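Local coordinates for peptidase M3B, oligoendopeptidase F (Enterococcus faecium, PDB 2QR4), which probably hydrolyses peptide bonds in oligopeptides, as a member of the M3 family of zinc-dependent metallopeptidases, at residues Ile406-Glu409 against Tyr410-Thr414; Glu413-Asp417 against Pro418-Ala422. All blocks are in the same frame, centred on the assembly; numbering follows the deposited sequence.

Contact 1: residues Ile406-Glu409 against Tyr410-Thr414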
ATOM      1  N   ILE A 406      15.677  31.067 -26.800  1.00 38.67           N
ATOM      2  CA  ILE A 406      16.445  31.836 -27.752  1.00 37.46           C
ATOM      3  C   ILE A 406      15.735  31.886 -29.102  1.00 42.21           C
ATOM      4  O   ILE A 406      15.763  32.910 -29.781  1.00 48.76           O
ATOM      5  CB  ILE A 406      17.879  31.296 -27.865  1.00 44.37           C
ATOM      6  CG1 ILE A 406      18.644  31.590 -26.571  1.00 40.81           C
ATOM      7  CG2 ILE A 406      18.613  31.925 -29.042  1.00 28.91           C
ATOM      8  CD1 ILE A 406      20.044  30.983 -26.541  1.00 36.82           C
ATOM      9  N   LEU A 407      15.064  30.800 -29.475  1.00 46.75           N
ATOM     10  CA  LEU A 407      14.269  30.798 -30.713  1.00 47.21           C
ATOM     11  C   LEU A 407      13.017  31.669 -30.602  1.00 44.67           C
ATOM     12  O   LEU A 407      12.662  32.377 -31.545  1.00 43.43           O
ATOM     13  CB  LEU A 407      13.863  29.380 -31.114  1.00 47.86           C
ATOM     14  CG  LEU A 407      12.708  29.351 -32.118  1.00 40.69           C
ATOM     15  CD1 LEU A 407      13.199  29.689 -33.526  1.00 37.76           C
ATOM     16  CD2 LEU A 407      12.002  28.014 -32.092  1.00 38.34           C
ATOM     17  N   THR A 408      12.345  31.614 -29.454  1.00 35.81           N
ATOM     18  CA  THR A 408      11.202  32.497 -29.219  1.00 37.61           C
ATOM     19  C   THR A 408      11.579  33.967 -29.369  1.00 40.66           C
ATOM     20  O   THR A 408      10.924  34.715 -30.090  1.00 45.66           O
ATOM     21  CB  THR A 408      10.617  32.310 -27.832  1.00 36.88           C
ATOM     22  OG1 THR A 408      10.122  30.971 -27.705  1.00 41.58           O
ATOM     23  CG2 THR A 408       9.488  33.316 -27.602  1.00 32.72           C
ATOM     24  N   GLU A 409      12.639  34.381 -28.690  1.00 35.56           N
ATOM     25  CA  GLU A 409      13.079  35.759 -28.792  1.00 33.05           C
ATOM     26  C   GLU A 409      13.411  36.093 -30.232  1.00 40.40           C
ATOM     27  O   GLU A 409      13.033  37.156 -30.730  1.00 47.15           O
ATOM     28  CB  GLU A 409      14.297  36.023 -27.898  1.00 43.83           C
ATOM     29  CG  GLU A 409      14.844  37.455 -27.990  1.00 39.18           C
ATOM     30  CD  GLU A 409      13.825  38.495 -27.536  1.00 48.84           C
ATOM     31  OE1 GLU A 409      12.977  38.168 -26.685  1.00 36.91           O
ATOM     32  OE2 GLU A 409      13.867  39.641 -28.024  1.00 49.57           O
ATOM     33  N   TYR A 410      14.126  35.197 -30.906  1.00 41.14           N
ATOM     34  CA  TYR A 410      14.514  35.464 -32.294  1.00 40.53           C
ATOM     35  C   TYR A 410      13.291  35.709 -33.189  1.00 40.40           C
ATOM     36  O   TYR A 410      13.298  36.621 -34.014  1.00 41.40           O
ATOM     37  CB  TYR A 410      15.379  34.333 -32.866  1.00 42.87           C
ATOM     38  CG  TYR A 410      15.672  34.508 -34.331  1.00 42.56           C
ATOM     39  CD1 TYR A 410      16.549  35.486 -34.764  1.00 43.82           C
ATOM     40  CD2 TYR A 410      15.055  33.713 -35.286  1.00 40.11           C
ATOM     41  CE1 TYR A 410      16.809  35.663 -36.098  1.00 37.36           C
ATOM     42  CE2 TYR A 410      15.306  33.885 -36.616  1.00 32.12           C
ATOM     43  CZ  TYR A 410      16.182  34.865 -37.023  1.00 41.65           C
ATOM     44  OH  TYR A 410      16.451  35.047 -38.367  1.00 49.42           O
ATOM     45  N   LEU A 411      12.255  34.888 -33.022  1.00 34.89           N
ATOM     46  CA  LEU A 411      11.022  35.006 -33.800  1.00 37.09           C
ATOM     47  C   LEU A 411      10.357  36.361 -33.540  1.00 38.02           C
ATOM     48  O   LEU A 411       9.956  37.053 -34.469  1.00 46.39           O
ATOM     49  CB  LEU A 411      10.048  33.848 -33.466  1.00 31.61           C
ATOM     50  CG  LEU A 411      10.414  32.445 -33.988  1.00 37.56           C
ATOM     51  CD1 LEU A 411       9.461  31.360 -33.490  1.00 31.05           C
ATOM     52  CD2 LEU A 411      10.498  32.408 -35.513  1.00 36.58           C
ATOM     53  N   LEU A 412      10.258  36.727 -32.266  1.00 41.21           N
ATOM     54  CA  LEU A 412       9.637  37.984 -31.835  1.00 38.95           C
ATOM     55  C   LEU A 412      10.419  39.209 -32.291  1.00 41.77           C
ATOM     56  O   LEU A 412       9.879  40.320 -32.331  1.00 36.92           O
ATOM     57  CB  LEU A 412       9.482  38.001 -30.311  1.00 39.27           C
ATOM     58  CG  LEU A 412       8.177  37.527 -29.626  1.00 44.33           C
ATOM     59  CD1 LEU A 412       7.250  36.700 -30.489  1.00 41.42           C
ATOM     60  CD2 LEU A 412       8.437  36.841 -28.298  1.00 41.66           C
ATOM     61  N   GLU A 413      11.691  39.024 -32.637  1.00 39.67           N
ATOM     62  CA  GLU A 413      12.458  40.148 -33.170  1.00 44.38           C
ATOM     63  C   GLU A 413      12.421  40.200 -34.693  1.00 36.50           C
ATOM     64  O   GLU A 413      12.905  41.157 -35.276  1.00 39.91           O
ATOM     65  CB  GLU A 413      13.911  40.140 -32.680  1.00 34.72           C
ATOM     66  CG  GLU A 413      14.064  40.109 -31.165  1.00 46.49           C
ATOM     67  CD  GLU A 413      15.528  40.122 -30.711  1.00 49.77           C
ATOM     68  OE1 GLU A 413      15.785  40.111 -29.488  1.00 55.39           O
ATOM     69  OE2 GLU A 413      16.425  40.148 -31.574  1.00 51.76           O
ATOM     70  N   THR A 414      11.858  39.186 -35.347  1.00 42.34           N
ATOM     71  CA  THR A 414      11.883  39.168 -36.829  1.00 47.91           C
ATOM     72  C   THR A 414      10.517  39.056 -37.495  1.00 41.75           C
ATOM     73  O   THR A 414      10.323  39.564 -38.581  1.00 46.34           O
ATOM     74  CB  THR A 414      12.755  38.029 -37.391  1.00 44.69           C
ATOM     75  OG1 THR A 414      12.258  36.766 -36.915  1.00 37.90           O
ATOM     76  CG2 THR A 414      14.211  38.212 -36.987  1.00 37.94           C
TER
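Glu409 and Glu413, one helical turn apart, bring their carboxylates together. Glu409 leaves the backbone with CG anti to its own N (chi1 178°), and the bend at chi2 (62°) that follows carries the carboxylate toward Glu413. CG comes to 3.2 Å from Glu413 OE1. Beyond it CD keeps about the same separation from that oxygen, and at the tip OE2 stands 2.5 Å from Glu413 OE1. At this separation one of the two acids is probably protonated. The carboxylate planes are turned 73° against each other. The other tip atom, Glu409 OE1, forms a salt bridge to Arg569 on helix 557-579, which would offset part of the negative charge gathered here. Glu413, one turn further on the same flank, crosses it obliquely on a chain extended beyond CG, and its CG also packs near Glu409 OE2.

All this sits in the C-terminal part of helix 394-414, where i to i+4 bonds run in succession: Tyr410 N to Ile406 O, Leu411 N to Leu407 O at 2.9 Å, Leu412 N to Thr408 O, and a more bent one from Glu413 N to Glu409 O. Thr414 OG1 turns back to donate to Tyr410 O at 3.1 Å and lies over one face of the tyrosine ring, toward its rim.

The apolar flank is carried by Leu407, whose CD1 meets Leu411 CG at 3.9 Å; both leucines also pack on Phe365 of helix 361-379. Next to them Thr408 and Leu412 run side by side in the same direction, with Thr408 CG2 3.7 Å from Leu412 CD2. Thr408 OG1 bonds back to Glu404 O, and the Thr408 and Leu412 side chains both touch Val424 of helix 418-454.

Contact 2: residues Glu413-Asp417 against Pro418-Ala422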
ATOM      1  N   GLU A 413      11.691  39.024 -32.637  1.00 39.67           N
ATOM      2  CA  GLU A 413      12.458  40.148 -33.170  1.00 44.38           C
ATOM      3  C   GLU A 413      12.421  40.200 -34.693  1.00 36.50           C
ATOM      4  O   GLU A 413      12.905  41.157 -35.276  1.00 39.91           O
ATOM      5  CB  GLU A 413      13.911  40.140 -32.680  1.00 34.72           C
ATOM      6  CG  GLU A 413      14.064  40.109 -31.165  1.00 46.49           C
ATOM      7  CD  GLU A 413      15.528  40.122 -30.711  1.00 49.77           C
ATOM      8  OE1 GLU A 413      15.785  40.111 -29.488  1.00 55.39           O
ATOM      9  OE2 GLU A 413      16.425  40.148 -31.574  1.00 51.76           O
ATOM     10  N   THR A 414      11.858  39.186 -35.347  1.00 42.34           N
ATOM     11  CA  THR A 414      11.883  39.168 -36.829  1.00 47.91           C
ATOM     12  C   THR A 414      10.517  39.056 -37.495  1.00 41.75           C
ATOM     13  O   THR A 414      10.323  39.564 -38.581  1.00 46.34           O
ATOM     14  CB  THR A 414      12.755  38.029 -37.391  1.00 44.69           C
ATOM     15  OG1 THR A 414      12.258  36.766 -36.915  1.00 37.90           O
ATOM     16  CG2 THR A 414      14.211  38.212 -36.987  1.00 37.94           C
ATOM     17  N   GLU A 415       9.587  38.366 -36.853  1.00 50.14           N
ATOM     18  CA  GLU A 415       8.246  38.185 -37.396  1.00 43.43           C
ATOM     19  C   GLU A 415       7.440  39.471 -37.364  1.00 49.63           C
ATOM     20  O   GLU A 415       7.378  40.154 -36.345  1.00 52.47           O
ATOM     21  CB  GLU A 415       7.510  37.100 -36.609  1.00 45.45           C
ATOM     22  CG  GLU A 415       8.097  35.727 -36.836  1.00 55.16           C
ATOM     23  CD  GLU A 415       8.179  35.381 -38.315  1.00 60.48           C
ATOM     24  OE1 GLU A 415       7.389  35.945 -39.113  1.00 62.61           O
ATOM     25  OE2 GLU A 415       9.033  34.545 -38.677  1.00 60.80           O
ATOM     26  N   LYS A 416       6.812  39.801 -38.483  1.00 55.18           N
ATOM     27  CA  LYS A 416       6.028  41.017 -38.541  1.00 57.62           C
ATOM     28  C   LYS A 416       4.519  40.738 -38.583  1.00 53.80           C
ATOM     29  O   LYS A 416       3.720  41.567 -38.144  1.00 54.03           O
ATOM     30  CB  LYS A 416       6.484  41.886 -39.713  1.00 59.29           C
ATOM     31  CG  LYS A 416       6.443  41.182 -41.054  1.00 75.66           C
ATOM     32  CD  LYS A 416       7.293  41.916 -42.092  1.00 82.22           C
ATOM     33  CE  LYS A 416       6.898  41.541 -43.520  1.00 82.34           C
ATOM     34  NZ  LYS A 416       5.763  42.375 -44.024  1.00 75.32           N
ATOM     35  N   ASP A 417       4.132  39.566 -39.079  1.00 43.43           N
ATOM     36  CA  ASP A 417       2.720  39.230 -39.228  1.00 42.99           C
ATOM     37  C   ASP A 417       2.023  38.992 -37.866  1.00 53.01           C
ATOM     38  O   ASP A 417       2.389  38.090 -37.105  1.00 55.16           O
ATOM     39  CB  ASP A 417       2.571  38.032 -40.176  1.00 54.25           C
ATOM     40  CG  ASP A 417       1.119  37.652 -40.439  1.00 61.35           C
ATOM     41  OD1 ASP A 417       0.200  38.408 -40.072  1.00 70.67           O
ATOM     42  OD2 ASP A 417       0.898  36.576 -41.023  1.00 68.24           O
ATOM     43  N   PRO A 418       1.007  39.811 -37.560  1.00 55.76           N
ATOM     44  CA  PRO A 418       0.320  39.754 -36.269  1.00 53.86           C
ATOM     45  C   PRO A 418      -0.154  38.354 -35.862  1.00 52.08           C
ATOM     46  O   PRO A 418      -0.105  38.015 -34.685  1.00 53.74           O
ATOM     47  CB  PRO A 418      -0.870  40.695 -36.468  1.00 60.26           C
ATOM     48  CG  PRO A 418      -0.379  41.693 -37.483  1.00 59.45           C
ATOM     49  CD  PRO A 418       0.454  40.865 -38.433  1.00 54.91           C
ATOM     50  N   ARG A 419      -0.611  37.546 -36.812  1.00 48.47           N
ATOM     51  CA  ARG A 419      -1.023  36.185 -36.476  1.00 49.30           C
ATOM     52  C   ARG A 419       0.178  35.363 -36.013  1.00 48.83           C
ATOM     53  O   ARG A 419       0.088  34.643 -35.016  1.00 45.49           O
ATOM     54  CB  ARG A 419      -1.733  35.490 -37.645  1.00 57.46           C
ATOM     55  CG  ARG A 419      -3.261  35.582 -37.630  1.00 62.38           C
ATOM     56  CD  ARG A 419      -3.763  36.927 -38.142  1.00 72.67           C
ATOM     57  NE  ARG A 419      -3.241  37.261 -39.473  1.00 81.50           N
ATOM     58  CZ  ARG A 419      -3.990  37.394 -40.569  1.00 80.49           C
ATOM     59  NH1 ARG A 419      -5.306  37.223 -40.505  1.00 82.80           N
ATOM     60  NH2 ARG A 419      -3.423  37.706 -41.729  1.00 73.90           N
ATOM     61  N   VAL A 420       1.301  35.477 -36.724  1.00 41.02           N
ATOM     62  CA  VAL A 420       2.529  34.823 -36.288  1.00 38.90           C
ATOM     63  C   VAL A 420       2.936  35.316 -34.898  1.00 42.10           C
ATOM     64  O   VAL A 420       3.079  34.513 -33.980  1.00 42.05           O
ATOM     65  CB  VAL A 420       3.705  35.042 -37.249  1.00 45.72           C
ATOM     66  CG1 VAL A 420       4.907  34.223 -36.784  1.00 44.20           C
ATOM     67  CG2 VAL A 420       3.321  34.671 -38.673  1.00 38.46           C
ATOM     68  N   ARG A 421       3.095  36.627 -34.721  1.00 32.57           N
ATOM     69  CA  ARG A 421       3.496  37.121 -33.403  1.00 38.38           C
ATOM     70  C   ARG A 421       2.568  36.596 -32.309  1.00 41.13           C
ATOM     71  O   ARG A 421       3.036  36.137 -31.271  1.00 45.64           O
ATOM     72  CB  ARG A 421       3.578  38.649 -33.353  1.00 32.83           C
ATOM     73  CG  ARG A 421       4.619  39.233 -34.282  1.00 38.12           C
ATOM     74  CD  ARG A 421       4.785  40.732 -34.062  1.00 32.82           C
ATOM     75  NE  ARG A 421       5.424  41.007 -32.779  1.00 40.04           N
ATOM     76  CZ  ARG A 421       6.730  40.897 -32.580  1.00 42.00           C
ATOM     77  NH1 ARG A 421       7.511  40.511 -33.580  1.00 32.89           N
ATOM     78  NH2 ARG A 421       7.251  41.155 -31.385  1.00 39.08           N
ATOM     79  N   ALA A 422       1.257  36.654 -32.541  1.00 46.58           N
ATOM     80  CA  ALA A 422       0.295  36.180 -31.542  1.00 46.63           C
ATOM     81  C   ALA A 422       0.550  34.721 -31.198  1.00 49.67           C
ATOM     82  O   ALA A 422       0.564  34.342 -30.017  1.00 45.25           O
ATOM     83  CB  ALA A 422      -1.143  36.372 -32.019  1.00 35.31           C
TER
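Arg421 reaches back to the Glu415 carbonyl, with NH1 donating to Glu415 O at 2.8 Å. The oxygen lies almost in the guanidinium plane, and the donor in turn lies in the carbonyl plane. CG and CD of the arginine lie alongside the same oxygen, and the bend at chi3 (70°) then turns the guanidinium back so that NH1 reaches it. The same NH1 also bonds Leu412 O in the preceding helix. Beside it, Val420 CG1 packs on the aliphatic part of Glu415, 3.5 Å from CG, the two side chains crossing at about a right angle. Val420 CG2 turns to the other neighbour, Asp417 CB.

Here helix 418-454 begins, with Asp417 as its N-cap and Pro418 in the first turn. Asp417 OD1 accepts a weak, long bond of 3.5 Å from Arg419 N and also faces the edge of the Arg419 guanidinium, in a long salt bridge to NE. The Asp417 carbonyl takes up Arg421 N at 2.9 Å, which starts the helical bonding and fixes where the arginine leaves the backbone. Farther out, Arg421 NH2 pairs with Glu572 of helix 557-579, while Leu576 of that helix lies against Pro418 and Arg421.

Overall arrangement
The two contacts follow each other along the chain, with centres 10 Å apart and Glu413 and Thr414 in common: contact 1 lies in the C-terminal part of helix 394-414, contact 2 is the turn that leads into helix 418-454. Arg421 ties them, its NH1 lying 2.7 Å from Leu412 O, a probable hydrogen bond, so one nitrogen serves carbonyls on both sides of the join. Helix 557-579 pairs with charged side chains of both. Contact 1 packs on helix 361-379, which carries the HEXXH motif that in M3 peptidases supplies zinc ligands; neither contact contains any part of that motif. Their centres are about 27 and 33 Å from the chain's; contact 2 is at the surface.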